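Local coordinates for protein histidine kinase (Paraburkholderia phymatum, PDB 6NB0) that probably acts as a phosphorelay sensor kinase, using ATP to phosphorylate a histidine side chain of a protein, at residues Asp59-Leu64 and Ile247-Ala252; Asn161-Ala166 and Asp200-Thr205; Gln167-Asp172 and Phe280-Ala285; Leu180-Thr185 and His228-Phe233. All coordinates share one frame; numbering follows the deposited sequence. Where two conformers were deposited one is given.

Interaction 1. Residues Asp59-Leu64 and Ile247-Ala252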
loop_
_atom_site.group_PDB
_atom_site.type_symbol
_atom_site.label_atom_id
_atom_site.label_comp_id
_atom_site.label_asym_id
_atom_site.label_seq_id
_atom_site.Cartn_x
_atom_site.Cartn_y
_atom_site.Cartn_z
ATOM N N ASP A 59 0.843 3.751 -6.961
ATOM C CA ASP A 59 1.539 4.987 -7.349
ATOM C C ASP A 59 1.937 4.944 -8.813
ATOM O O ASP A 59 1.794 5.930 -9.548
ATOM C CB ASP A 59 2.800 5.179 -6.514
ATOM C CG ASP A 59 2.527 5.754 -5.164
ATOM O OD1 ASP A 59 1.399 6.242 -4.958
ATOM O OD2 ASP A 59 3.453 5.736 -4.323
ATOM N N HIS A 60 2.488 3.808 -9.236
ATOM C CA HIS A 60 2.885 3.628 -10.623
ATOM C C HIS A 60 1.702 3.822 -11.560
ATOM O O HIS A 60 1.811 4.505 -12.584
ATOM C CB HIS A 60 3.493 2.238 -10.786
ATOM C CG HIS A 60 4.108 2.005 -12.132
ATOM N ND1 HIS A 60 5.316 2.554 -12.501
ATOM C CD2 HIS A 60 3.693 1.262 -13.189
ATOM C CE1 HIS A 60 5.611 2.180 -13.737
ATOM N NE2 HIS A 60 4.649 1.383 -14.171
ATOM N N VAL A 61 0.550 3.239 -11.218
ATOM C CA VAL A 61 -0.627 3.391 -12.067
ATOM C C VAL A 61 -1.054 4.857 -12.120
ATOM O O VAL A 61 -1.400 5.383 -13.188
ATOM C CB VAL A 61 -1.768 2.471 -11.570
ATOM C CG1 VAL A 61 -3.072 2.799 -12.275
ATOM C CG2 VAL A 61 -1.415 1.000 -11.784
ATOM N N LEU A 62 -1.015 5.550 -10.979
ATOM C CA LEU A 62 -1.366 6.974 -10.975
ATOM C C LEU A 62 -0.421 7.785 -11.860
ATOM O O LEU A 62 -0.858 8.683 -12.594
ATOM C CB LEU A 62 -1.342 7.513 -9.547
ATOM C CG LEU A 62 -2.618 7.386 -8.717
ATOM C CD1 LEU A 62 -2.284 7.190 -7.246
ATOM C CD2 LEU A 62 -3.449 8.654 -8.922
ATOM N N SER A 63 0.880 7.495 -11.786
ATOM C CA SER A 63 1.856 8.215 -12.600
ATOM C C SER A 63 1.660 7.938 -14.085
ATOM O O SER A 63 1.818 8.842 -14.925
ATOM C CB SER A 63 3.269 7.837 -12.164
ATOM O OG SER A 63 3.624 8.568 -11.013
ATOM N N LEU A 64 1.320 6.696 -14.437
ATOM C CA LEU A 64 1.015 6.409 -15.837
ATOM C C LEU A 64 -0.197 7.215 -16.289
ATOM O O LEU A 64 -0.183 7.839 -17.359
ATOM C CB LEU A 64 0.768 4.911 -16.032
ATOM C CG LEU A 64 1.962 3.971 -15.850
ATOM C CD1 LEU A 64 1.497 2.522 -15.806
ATOM C CD2 LEU A 64 2.977 4.179 -16.971
ATOM N N ILE A 247 7.873 -1.294 -17.324
ATOM C CA ILE A 247 7.964 -2.465 -16.475
ATOM C C ILE A 247 6.575 -3.043 -16.257
ATOM O O ILE A 247 5.564 -2.367 -16.439
ATOM C CB ILE A 247 8.605 -2.109 -15.118
ATOM C CG1 ILE A 247 7.765 -1.015 -14.427
ATOM C CG2 ILE A 247 10.059 -1.684 -15.328
ATOM C CD1 ILE A 247 8.113 -0.820 -12.934
ATOM N N SER A 248 6.544 -4.306 -15.847
ATOM C CA SER A 248 5.360 -4.864 -15.203
ATOM C C SER A 248 5.024 -4.023 -13.971
ATOM O O SER A 248 5.913 -3.688 -13.189
ATOM C CB SER A 248 5.627 -6.319 -14.806
ATOM O OG SER A 248 5.921 -7.134 -15.949
ATOM N N TRP A 249 3.747 -3.646 -13.821
ATOM C CA TRP A 249 3.374 -2.683 -12.778
ATOM C C TRP A 249 3.839 -3.129 -11.406
ATOM O O TRP A 249 4.241 -2.306 -10.568
ATOM C CB TRP A 249 1.863 -2.501 -12.745
ATOM C CG TRP A 249 1.289 -1.903 -13.955
ATOM C CD1 TRP A 249 1.962 -1.395 -15.031
ATOM C CD2 TRP A 249 -0.103 -1.720 -14.218
ATOM N NE1 TRP A 249 1.061 -0.901 -15.955
ATOM C CE2 TRP A 249 -0.213 -1.097 -15.482
ATOM C CE3 TRP A 249 -1.273 -2.039 -13.515
ATOM C CZ2 TRP A 249 -1.450 -0.773 -16.052
ATOM C CZ3 TRP A 249 -2.508 -1.705 -14.088
ATOM C CH2 TRP A 249 -2.581 -1.091 -15.344
ATOM N N VAL A 250 3.807 -4.437 -11.160
ATOM C CA VAL A 250 4.077 -4.917 -9.813
ATOM C C VAL A 250 5.520 -4.645 -9.394
ATOM O O VAL A 250 5.816 -4.669 -8.201
ATOM C CB VAL A 250 3.736 -6.421 -9.704
ATOM C CG1 VAL A 250 4.730 -7.281 -10.494
ATOM C CG2 VAL A 250 3.708 -6.871 -8.236
ATOM N N LEU A 251 6.431 -4.375 -10.335
ATOM C CA LEU A 251 7.826 -4.112 -9.980
ATOM C C LEU A 251 8.079 -2.638 -9.657
ATOM O O LEU A 251 9.233 -2.239 -9.468
ATOM C CB LEU A 251 8.763 -4.591 -11.105
ATOM C CG LEU A 251 8.858 -6.127 -11.171
ATOM C CD1 LEU A 251 9.489 -6.653 -12.468
ATOM C CD2 LEU A 251 9.576 -6.708 -9.951
ATOM N N ALA A 252 7.021 -1.831 -9.606
ATOM C CA ALA A 252 7.155 -0.402 -9.373
ATOM C C ALA A 252 8.021 -0.092 -8.151
ATOM O O ALA A 252 8.811 0.862 -8.170
ATOM C CB ALA A 252 5.768 0.207 -9.207
HETATM O O HOH W 1 4.730 0.258 -16.556
#

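Interaction 2. Residues Asn161-Ala166 and Asp200-Thr205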
loop_
_atom_site.group_PDB
_atom_site.type_symbol
_atom_site.label_atom_id
_atom_site.label_comp_id
_atom_site.label_asym_id
_atom_site.label_seq_id
_atom_site.Cartn_x
_atom_site.Cartn_y
_atom_site.Cartn_z
ATOM N N ASN A 161 24.851 -15.295 -4.336
ATOM C CA ASN A 161 26.230 -15.226 -4.812
ATOM C C ASN A 161 26.745 -13.814 -4.566
ATOM O O ASN A 161 26.361 -12.877 -5.274
ATOM C CB ASN A 161 26.308 -15.593 -6.293
ATOM C CG ASN A 161 27.701 -15.434 -6.858
ATOM O OD1 ASN A 161 28.691 -15.629 -6.156
ATOM N ND2 ASN A 161 27.786 -15.074 -8.135
ATOM N N THR A 162 27.611 -13.655 -3.567
ATOM C CA THR A 162 28.129 -12.329 -3.288
ATOM C C THR A 162 29.479 -12.475 -2.610
ATOM O O THR A 162 29.673 -13.416 -1.826
ATOM C CB THR A 162 27.191 -11.489 -2.411
ATOM O OG1 THR A 162 27.746 -10.179 -2.260
ATOM C CG2 THR A 162 26.980 -12.111 -1.011
ATOM N N PRO A 163 30.441 -11.615 -2.947
ATOM C CA PRO A 163 31.664 -11.496 -2.142
ATOM C C PRO A 163 31.513 -10.554 -0.956
ATOM O O PRO A 163 32.446 -10.419 -0.161
ATOM C CB PRO A 163 32.673 -10.937 -3.154
ATOM C CG PRO A 163 31.815 -10.003 -4.012
ATOM C CD PRO A 163 30.487 -10.768 -4.159
ATOM N N LEU A 164 30.355 -9.917 -0.794
ATOM C CA LEU A 164 30.198 -8.917 0.252
ATOM C C LEU A 164 30.253 -9.565 1.635
ATOM O O LEU A 164 29.594 -10.578 1.893
ATOM C CB LEU A 164 28.877 -8.166 0.063
ATOM C CG LEU A 164 28.728 -7.400 -1.259
ATOM C CD1 LEU A 164 27.322 -6.779 -1.368
ATOM C CD2 LEU A 164 29.822 -6.334 -1.415
ATOM N N ALA A 165 31.053 -8.981 2.517
ATOM C CA ALA A 165 31.194 -9.448 3.891
ATOM C C ALA A 165 30.922 -8.290 4.847
ATOM O O ALA A 165 29.856 -8.244 5.470
ATOM C CB ALA A 165 32.584 -10.046 4.122
ATOM N N ALA A 166 31.851 -7.333 4.944
ATOM C CA ALA A 166 31.715 -6.222 5.886
ATOM C C ALA A 166 31.263 -4.909 5.244
ATOM O O ALA A 166 31.095 -3.914 5.967
ATOM C CB ALA A 166 33.035 -5.994 6.631
ATOM N N ASP A 200 22.542 -12.229 -7.236
ATOM C CA ASP A 200 23.948 -11.818 -7.316
ATOM C C ASP A 200 24.045 -10.393 -6.791
ATOM O O ASP A 200 23.234 -9.550 -7.181
ATOM C CB ASP A 200 24.464 -11.819 -8.760
ATOM C CG ASP A 200 24.668 -13.196 -9.315
ATOM O OD1 ASP A 200 24.762 -14.150 -8.531
ATOM O OD2 ASP A 200 24.756 -13.316 -10.549
ATOM N N ALA A 201 25.037 -10.105 -5.945
ATOM C CA ALA A 201 25.148 -8.731 -5.445
ATOM C C ALA A 201 26.599 -8.383 -5.172
ATOM O O ALA A 201 27.343 -9.205 -4.637
ATOM C CB ALA A 201 24.335 -8.523 -4.165
ATOM N N ASP A 202 26.995 -7.160 -5.525
ATOM C CA ASP A 202 28.367 -6.696 -5.326
ATOM C C ASP A 202 28.340 -5.173 -5.324
ATOM O O ASP A 202 27.325 -4.549 -5.653
ATOM C CB ASP A 202 29.301 -7.252 -6.417
ATOM C CG ASP A 202 30.775 -7.302 -5.993
ATOM O OD1 ASP A 202 31.124 -6.850 -4.874
ATOM O OD2 ASP A 202 31.600 -7.789 -6.799
ATOM N N VAL A 203 29.475 -4.580 -4.993
ATOM C CA VAL A 203 29.652 -3.144 -5.129
ATOM C C VAL A 203 30.777 -2.894 -6.115
ATOM O O VAL A 203 31.715 -3.687 -6.252
ATOM C CB VAL A 203 29.952 -2.473 -3.773
ATOM C CG1 VAL A 203 28.749 -2.638 -2.833
ATOM C CG2 VAL A 203 31.206 -3.096 -3.173
ATOM N N ASP A 204 30.677 -1.774 -6.813
ATOM C CA ASP A 204 31.728 -1.331 -7.707
ATOM C C ASP A 204 31.756 0.181 -7.633
ATOM O O ASP A 204 30.749 0.825 -7.941
ATOM C CB ASP A 204 31.500 -1.796 -9.147
ATOM C CG ASP A 204 32.651 -1.376 -10.064
ATOM O OD1 ASP A 204 33.628 -2.148 -10.217
ATOM O OD2 ASP A 204 32.601 -0.248 -10.595
ATOM N N THR A 205 32.898 0.729 -7.205
ATOM C CA THR A 205 33.088 2.162 -6.997
ATOM C C THR A 205 31.915 2.734 -6.199
ATOM O O THR A 205 31.740 2.389 -5.025
ATOM C CB THR A 205 33.287 2.857 -8.349
ATOM O OG1 THR A 205 34.093 2.009 -9.183
ATOM C CG2 THR A 205 34.037 4.137 -8.177
HETATM O O HOH W 2 25.583 -15.997 -10.630
#

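Interaction 3. Residues Gln167-Asp172 and Phe280-Ala285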
loop_
_atom_site.group_PDB
_atom_site.type_symbol
_atom_site.label_atom_id
_atom_site.label_comp_id
_atom_site.label_asym_id
_atom_site.label_seq_id
_atom_site.Cartn_x
_atom_site.Cartn_y
_atom_site.Cartn_z
ATOM N N GLN A 167 31.048 -4.876 3.924
ATOM C CA GLN A 167 30.756 -3.614 3.248
ATOM C C GLN A 167 29.504 -2.965 3.813
ATOM O O GLN A 167 28.533 -3.642 4.142
ATOM C CB GLN A 167 30.559 -3.835 1.741
ATOM C CG GLN A 167 31.860 -4.019 0.971
ATOM C CD GLN A 167 32.373 -5.458 0.988
ATOM O OE1 GLN A 167 31.849 -6.320 1.706
ATOM N NE2 GLN A 167 33.399 -5.721 0.183
ATOM N N GLN A 168 29.528 -1.642 3.903
ATOM C CA GLN A 168 28.372 -0.875 4.335
ATOM C C GLN A 168 27.904 0.058 3.227
ATOM O O GLN A 168 28.650 0.402 2.297
ATOM C CB GLN A 168 28.693 -0.050 5.592
ATOM C CG GLN A 168 29.130 -0.906 6.795
ATOM C CD GLN A 168 28.163 -0.795 7.970
ATOM O OE1 GLN A 168 27.580 0.267 8.202
ATOM N NE2 GLN A 168 27.996 -1.888 8.717
ATOM N N MET A 169 26.660 0.502 3.374
ATOM C CA MET A 169 26.032 1.435 2.452
ATOM C C MET A 169 25.229 2.445 3.253
ATOM O O MET A 169 24.479 2.062 4.154
ATOM C CB MET A 169 25.107 0.693 1.481
ATOM C CG MET A 169 24.154 1.578 0.708
ATOM S SD MET A 169 23.157 0.598 -0.441
ATOM C CE MET A 169 22.592 1.905 -1.524
ATOM N N ASP A 170 25.368 3.720 2.905
ATOM C CA ASP A 170 24.550 4.792 3.477
ATOM C C ASP A 170 23.275 4.837 2.642
ATOM O O ASP A 170 23.216 5.470 1.595
ATOM C CB ASP A 170 25.303 6.115 3.454
ATOM C CG ASP A 170 24.517 7.255 4.109
ATOM O OD1 ASP A 170 23.660 6.977 4.977
ATOM O OD2 ASP A 170 24.751 8.425 3.739
ATOM N N GLY A 171 22.241 4.138 3.098
ATOM C CA GLY A 171 21.031 4.020 2.312
ATOM C C GLY A 171 19.804 3.940 3.195
ATOM O O GLY A 171 19.885 3.957 4.426
ATOM N N ASP A 172 18.650 3.854 2.545
ATOM C CA ASP A 172 17.381 3.714 3.262
ATOM C C ASP A 172 17.176 2.215 3.421
ATOM O O ASP A 172 16.676 1.546 2.518
ATOM C CB ASP A 172 16.250 4.376 2.486
ATOM C CG ASP A 172 14.927 4.355 3.227
ATOM O OD1 ASP A 172 14.659 3.397 3.968
ATOM O OD2 ASP A 172 14.138 5.301 3.052
ATOM N N PHE A 280 19.022 -4.329 -10.507
ATOM C CA PHE A 280 18.809 -3.219 -9.583
ATOM C C PHE A 280 20.153 -2.534 -9.326
ATOM O O PHE A 280 21.161 -3.203 -9.080
ATOM C CB PHE A 280 18.168 -3.773 -8.292
ATOM C CG PHE A 280 17.927 -2.740 -7.210
ATOM C CD1 PHE A 280 18.925 -2.423 -6.297
ATOM C CD2 PHE A 280 16.688 -2.119 -7.088
ATOM C CE1 PHE A 280 18.688 -1.481 -5.282
ATOM C CE2 PHE A 280 16.451 -1.166 -6.075
ATOM C CZ PHE A 280 17.446 -0.857 -5.184
ATOM N N ARG A 281 20.189 -1.200 -9.417
ATOM C CA ARG A 281 21.384 -0.455 -9.041
ATOM C C ARG A 281 20.999 0.705 -8.138
ATOM O O ARG A 281 19.970 1.352 -8.353
ATOM C CB ARG A 281 22.132 0.168 -10.248
ATOM C CG ARG A 281 22.594 -0.724 -11.366
ATOM C CD ARG A 281 23.440 0.143 -12.344
ATOM N NE ARG A 281 22.742 1.330 -12.863
ATOM C CZ ARG A 281 22.948 2.588 -12.453
ATOM N NH1 ARG A 281 23.835 2.853 -11.504
ATOM N NH2 ARG A 281 22.266 3.592 -12.995
ATOM N N ALA A 282 21.867 1.010 -7.176
ATOM C CA ALA A 282 21.641 2.117 -6.252
ATOM C C ALA A 282 22.984 2.750 -5.944
ATOM O O ALA A 282 23.982 2.038 -5.830
ATOM C CB ALA A 282 20.948 1.635 -4.957
ATOM N N SER A 283 23.013 4.080 -5.828
ATOM C CA SER A 283 24.247 4.763 -5.492
ATOM C C SER A 283 24.615 4.466 -4.046
ATOM O O SER A 283 23.753 4.375 -3.174
ATOM C CB SER A 283 24.106 6.275 -5.713
ATOM O OG SER A 283 25.251 6.948 -5.258
ATOM N N LEU A 284 25.910 4.317 -3.790
ATOM C CA LEU A 284 26.344 3.955 -2.446
ATOM C C LEU A 284 26.194 5.125 -1.472
ATOM O O LEU A 284 25.484 5.018 -0.464
ATOM C CB LEU A 284 27.781 3.434 -2.487
ATOM C CG LEU A 284 27.734 1.980 -2.978
ATOM C CD1 LEU A 284 29.120 1.363 -3.016
ATOM C CD2 LEU A 284 26.814 1.180 -2.080
ATOM N N ALA A 285 26.846 6.247 -1.746
ATOM C CA ALA A 285 26.846 7.378 -0.816
ATOM C C ALA A 285 26.066 8.528 -1.443
ATOM O O ALA A 285 26.637 9.469 -1.998
ATOM C CB ALA A 285 28.276 7.796 -0.444
#

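Interaction 4. Residues Leu180-Thr185 and His228-Phe233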
loop_
_atom_site.group_PDB
_atom_site.type_symbol
_atom_site.label_atom_id
_atom_site.label_comp_id
_atom_site.label_asym_id
_atom_site.label_seq_id
_atom_site.Cartn_x
_atom_site.Cartn_y
_atom_site.Cartn_z
ATOM N N LEU A 180 14.699 -5.431 -2.523
ATOM C CA LEU A 180 15.347 -6.713 -2.766
ATOM C C LEU A 180 14.379 -7.861 -2.537
ATOM O O LEU A 180 14.392 -8.847 -3.282
ATOM C CB LEU A 180 16.577 -6.867 -1.881
ATOM C CG LEU A 180 17.666 -5.803 -2.132
ATOM C CD1 LEU A 180 18.755 -5.982 -1.108
ATOM C CD2 LEU A 180 18.247 -5.927 -3.528
ATOM N N TRP A 181 13.546 -7.754 -1.503
ATOM C CA TRP A 181 12.500 -8.758 -1.293
ATOM C C TRP A 181 11.659 -8.951 -2.555
ATOM O O TRP A 181 11.393 -10.082 -2.976
ATOM C CB TRP A 181 11.628 -8.312 -0.112
ATOM C CG TRP A 181 10.485 -9.263 0.223
ATOM C CD1 TRP A 181 10.494 -10.271 1.147
ATOM C CD2 TRP A 181 9.166 -9.245 -0.352
ATOM N NE1 TRP A 181 9.241 -10.902 1.174
ATOM C CE2 TRP A 181 8.423 -10.284 0.254
ATOM C CE3 TRP A 181 8.543 -8.448 -1.336
ATOM C CZ2 TRP A 181 7.086 -10.543 -0.082
ATOM C CZ3 TRP A 181 7.213 -8.710 -1.662
ATOM C CH2 TRP A 181 6.509 -9.749 -1.050
ATOM N N LEU A 182 11.234 -7.845 -3.178
ATOM C CA LEU A 182 10.351 -7.944 -4.342
ATOM C C LEU A 182 11.105 -8.454 -5.556
ATOM O O LEU A 182 10.571 -9.251 -6.338
ATOM C CB LEU A 182 9.722 -6.573 -4.630
ATOM C CG LEU A 182 8.761 -6.479 -5.836
ATOM C CD1 LEU A 182 7.591 -7.470 -5.676
ATOM C CD2 LEU A 182 8.213 -5.045 -5.964
ATOM N N LEU A 183 12.354 -8.007 -5.721
ATOM C CA LEU A 183 13.213 -8.505 -6.794
ATOM C C LEU A 183 13.267 -10.033 -6.782
ATOM O O LEU A 183 13.101 -10.682 -7.824
ATOM C CB LEU A 183 14.613 -7.906 -6.620
ATOM C CG LEU A 183 15.523 -7.686 -7.819
ATOM C CD1 LEU A 183 14.967 -6.533 -8.658
ATOM C CD2 LEU A 183 16.955 -7.402 -7.341
ATOM N N VAL A 184 13.493 -10.626 -5.599
ATOM C CA VAL A 184 13.559 -12.089 -5.503
ATOM C C VAL A 184 12.163 -12.716 -5.567
ATOM O O VAL A 184 11.960 -13.741 -6.231
ATOM C CB VAL A 184 14.301 -12.519 -4.215
ATOM C CG1 VAL A 184 14.431 -14.060 -4.160
ATOM C CG2 VAL A 184 15.723 -11.855 -4.144
ATOM N N THR A 185 11.198 -12.149 -4.843
ATOM C CA THR A 185 9.849 -12.729 -4.810
ATOM C C THR A 185 9.227 -12.775 -6.208
ATOM O O THR A 185 8.553 -13.751 -6.571
ATOM C CB THR A 185 8.974 -11.914 -3.855
ATOM O OG1 THR A 185 9.487 -12.050 -2.521
ATOM C CG2 THR A 185 7.523 -12.399 -3.868
ATOM N N HIS A 228 0.784 -18.265 -3.731
ATOM C CA HIS A 228 1.243 -16.966 -4.205
ATOM C C HIS A 228 1.351 -16.005 -3.036
ATOM O O HIS A 228 0.697 -16.180 -2.007
ATOM C CB HIS A 228 0.271 -16.388 -5.246
ATOM C CG HIS A 228 0.197 -17.198 -6.501
ATOM N ND1 HIS A 228 1.217 -17.228 -7.424
ATOM C CD2 HIS A 228 -0.777 -18.000 -6.985
ATOM C CE1 HIS A 228 0.871 -18.019 -8.428
ATOM N NE2 HIS A 228 -0.330 -18.503 -8.181
ATOM N N VAL A 229 2.175 -14.974 -3.213
ATOM C CA VAL A 229 2.268 -13.861 -2.274
ATOM C C VAL A 229 1.783 -12.555 -2.909
ATOM O O VAL A 229 1.043 -11.792 -2.285
ATOM C CB VAL A 229 3.722 -13.719 -1.759
ATOM C CG1 VAL A 229 3.928 -12.420 -1.015
ATOM C CG2 VAL A 229 4.100 -14.891 -0.849
ATOM N N LEU A 230 2.183 -12.294 -4.152
ATOM C CA LEU A 230 1.804 -11.034 -4.791
ATOM C C LEU A 230 0.317 -11.036 -5.175
ATOM O O LEU A 230 -0.311 -12.082 -5.354
ATOM C CB LEU A 230 2.694 -10.779 -6.019
ATOM C CG LEU A 230 4.206 -10.733 -5.725
ATOM C CD1 LEU A 230 5.045 -10.507 -7.006
ATOM C CD2 LEU A 230 4.567 -9.640 -4.657
ATOM N N GLU A 231 -0.237 -9.836 -5.327
ATOM C CA GLU A 231 -1.660 -9.698 -5.636
ATOM C C GLU A 231 -2.018 -10.390 -6.943
ATOM O O GLU A 231 -1.255 -10.362 -7.911
ATOM C CB GLU A 231 -2.051 -8.227 -5.743
ATOM C CG GLU A 231 -2.126 -7.454 -4.449
ATOM C CD GLU A 231 -2.476 -5.997 -4.722
ATOM O OE1 GLU A 231 -1.745 -5.355 -5.528
ATOM O OE2 GLU A 231 -3.477 -5.505 -4.157
ATOM N N ASN A 232 -3.219 -10.972 -6.978
ATOM C CA ASN A 232 -3.655 -11.703 -8.161
ATOM C C ASN A 232 -3.638 -10.826 -9.419
ATOM O O ASN A 232 -3.131 -11.236 -10.476
ATOM C CB ASN A 232 -5.047 -12.285 -7.930
ATOM C CG ASN A 232 -5.490 -13.189 -9.064
ATOM O OD1 ASN A 232 -6.052 -12.724 -10.049
ATOM N ND2 ASN A 232 -5.239 -14.487 -8.927
ATOM N N PHE A 233 -4.206 -9.631 -9.353
ATOM C CA PHE A 233 -4.276 -8.794 -10.552
ATOM C C PHE A 233 -2.901 -8.275 -10.956
ATOM O O PHE A 233 -2.649 -8.053 -12.146
ATOM C CB PHE A 233 -5.231 -7.631 -10.321
ATOM C CG PHE A 233 -5.211 -6.598 -11.410
ATOM C CD1 PHE A 233 -5.967 -6.772 -12.558
ATOM C CD2 PHE A 233 -4.441 -5.444 -11.278
ATOM C CE1 PHE A 233 -5.959 -5.820 -13.566
ATOM C CE2 PHE A 233 -4.425 -4.486 -12.284
ATOM C CZ PHE A 233 -5.187 -4.674 -13.428
#

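Interaction 1. Residues Asp59-Leu64 and Ile247-Ala252
His-60 and Trp-249 meet where helix 44-68, part of which belongs to the HisKA phospho-acceptor family, lies against the alpha/beta domain that in this family binds ATP. The imidazole CD2 approaches CD1 of the indole at 3.7 Å, so that Trp-249 CD1 sits at the edge of the imidazole, near its plane. The imidazole and the five-membered ring of Trp-249 are inclined by 58°, an oblique pairing. Nearer its root the histidine runs against the start of helix 252-260, with His-60 CB only 3.4 Å from Ala-252 CB; CG1 of Ile-247 reaches His-60 CE1 at 3.9 Å. One helical residue further on, Val-61 lays its CG2 over the six-membered ring of Trp-249, 3.8 Å from the centroid and 25° off the ring normal, a CH-pi contact offset toward the rim. Leu-64, a turn beyond His-60, adds CD1 at 3.5 Å from Trp-249 NE1.

What places these groups lies one shell out. The backbone N of Trp-249 donates a hydrogen bond to Gln-237 OE1, and Ser-248 N to Gln-267 OE1. On the helix side, Val-61 also packs on Leu-62 of the second subunit, and Thr-118 of that subunit touches Trp-249, tying the interface to the dimer. A chi1 of -172° points the imidazole out from its helix and carries NE2 toward the loop. No direct hydrogen bond joins the segments; instead a water in the imidazole plane lies 2.6 Å from His-60 NE2 and donates to Ile-247 O at 2.8 Å.

Interaction 2. Residues Asn161-Ala166 and Asp200-Thr205
The parallel edge pairing of strands 157-161 and 196-204 ends at Asn-161, which bridges Asp-200. Their CA atoms are 4.8 Å apart, and Ala-201 N donates a hydrogen bond to Asn-161 O. Beside this bridge the two side chains also join: Asn-161 ND2 donates to Asp-200 OD1 over 3.2 Å. The oxygen lies close to the amide plane, whereas the donor comes to the carboxylate from above its plane (65° out of it), the two flat groups being 82° apart. A water donates to Asp-200 OD2 and is held only weakly by Asn-161 ND2.

Beyond the bridge the chain leaves the five-stranded mixed sheet through an ST turn. Thr-162 OG1 donates to Ala-201 O at 2.6 Å, from above the carbonyl plane, and accepts from Leu-164 N at 3.0 Å. One hydroxyl thus fixes the turn and ties it to the neighbouring strand; the Thr-162 chi1 of -177° turns the oxygen away from its own backbone N to serve both bonds. Pro-163 follows across Asp-202, its CG 3.3 Å from Asp-202 OD1, and this oxygen accepts a hydrogen bond from Val-203 N. Leu-164 turns inward, and its CD2 meets Val-203 CG2 at 3.9 Å. Helix 135-154 covers this apolar corner, with Leu-139 against both Leu-164 and Ala-201 and with Leu-135 against Val-203.

Interaction 3. Residues Gln167-Asp172 and Phe280-Ala285
Met-169 and Leu-284 bring the two backbones within 5.5 Å, measured between their CA atoms, yet no hydrogen bond links the segments. Here the C-terminal end of strand 276-283 has run out into an irregular turn that passes beside strand 168-171. The nearest backbone atoms are two acceptors, Asp-170 O and Leu-284 O, 3.1 Å apart and not hydrogen-bonded. Most of the contact comes from the side chain of Met-169, packed on side chains and on backbone oxygens of 280-285.

This methionine leaves strand 168-171 with a chi1 of 166° and stays extended to its end, a straight chain that drives the methyl across to the other segment. There Met-169 CE lies 3.8 Å from Ala-282 CB and 3.2 Å from Ser-283 O, so the methyl meets a side chain and a carbonyl oxygen of consecutive residues. Along its middle the same chain is crossed by Leu-284 at about a right angle: CD2 of Leu-284 is 3.9 Å from Met-169 CG and 4.0 Å from the sulfur SD.

In the fold, the contact joins the small two-stranded antiparallel sheet of 131-134 and 168-171 to the C-terminal end of strand 276-283, an inner strand of the five-stranded mixed sheet. Leu-208 of strand 207-214 touches both Met-169 and Leu-284, and Leu-176 of helix 173-189 packs on Met-169 as well as on Phe-280. That helix begins directly after this segment, where Asp-172 is the N-cap: its OD1 accepts a hydrogen bond from Arg-175 N.

Interaction 4. Residues Leu180-Thr185 and His228-Phe233
Thr-185 and Val-229 mark the closest backbone approach, 8.1 Å between CA atoms, a gap wide enough that side chains alone join helix 173-189 to the chain leading into helix 232-238. In the alpha/beta fold of the histidine kinase catalytic domain, helix 173-189 packs on the mixed sheet, touching strand 207-214 through Leu-180, Leu-183 and Val-184. The interface with 228-233 is buried and apolar. Leu-230 is its hub: CD2 lies 3.9 Å from Leu-182 CD1 and 4.1 Å from Trp-181 CH2, while Thr-185 CG2 touches the same methyl at 4.1 Å. Beside it, Val-229 CG1 meets the indole at its outer edge, near the ring plane, 3.7 Å from Trp-181 CH2. With chi1 at 180°, the tryptophan extends far enough to reach both residues.

Outside the two segments, Glu-189 OE2 accepts from the backbone N of both Val-229 and Leu-230, which positions the two apolar side chains. Arg-49 and Thr-53 of helix 44-68 touch the indole too, and Val-146 of helix 135-154 packs on Trp-181 and Thr-185. Thr-185 OG1 sits 3.4 Å above the centre of the Trp-181 ring system and donates to Trp-181 O at 2.8 Å, a carbonyl that also accepts from Thr-185 N.

How the interactions relate
Interactions 1 and 4 form one continuous region, their centres 14 Å apart: Val-250 O comes within 3.3 Å of Leu-182 CD2, Trp-249 CZ3 within 3.8 Å of Phe-233 CE2, and both contacts touch the second subunit. Interactions 2 and 3, with centres 11 Å apart, gather at the far end of the mixed sheet, where Val-203 CB is 4.0 Å from Leu-284 CD1. Phe-280 CB, 3.9 Å from Leu-183 CD2, connects interaction 3 to interaction 4 through helix 173-189. Interactions 1 and 2 lie on opposite sides of the chain's centre, 29 Å between centres; helix 44-68 is reached by interactions 1 and 4.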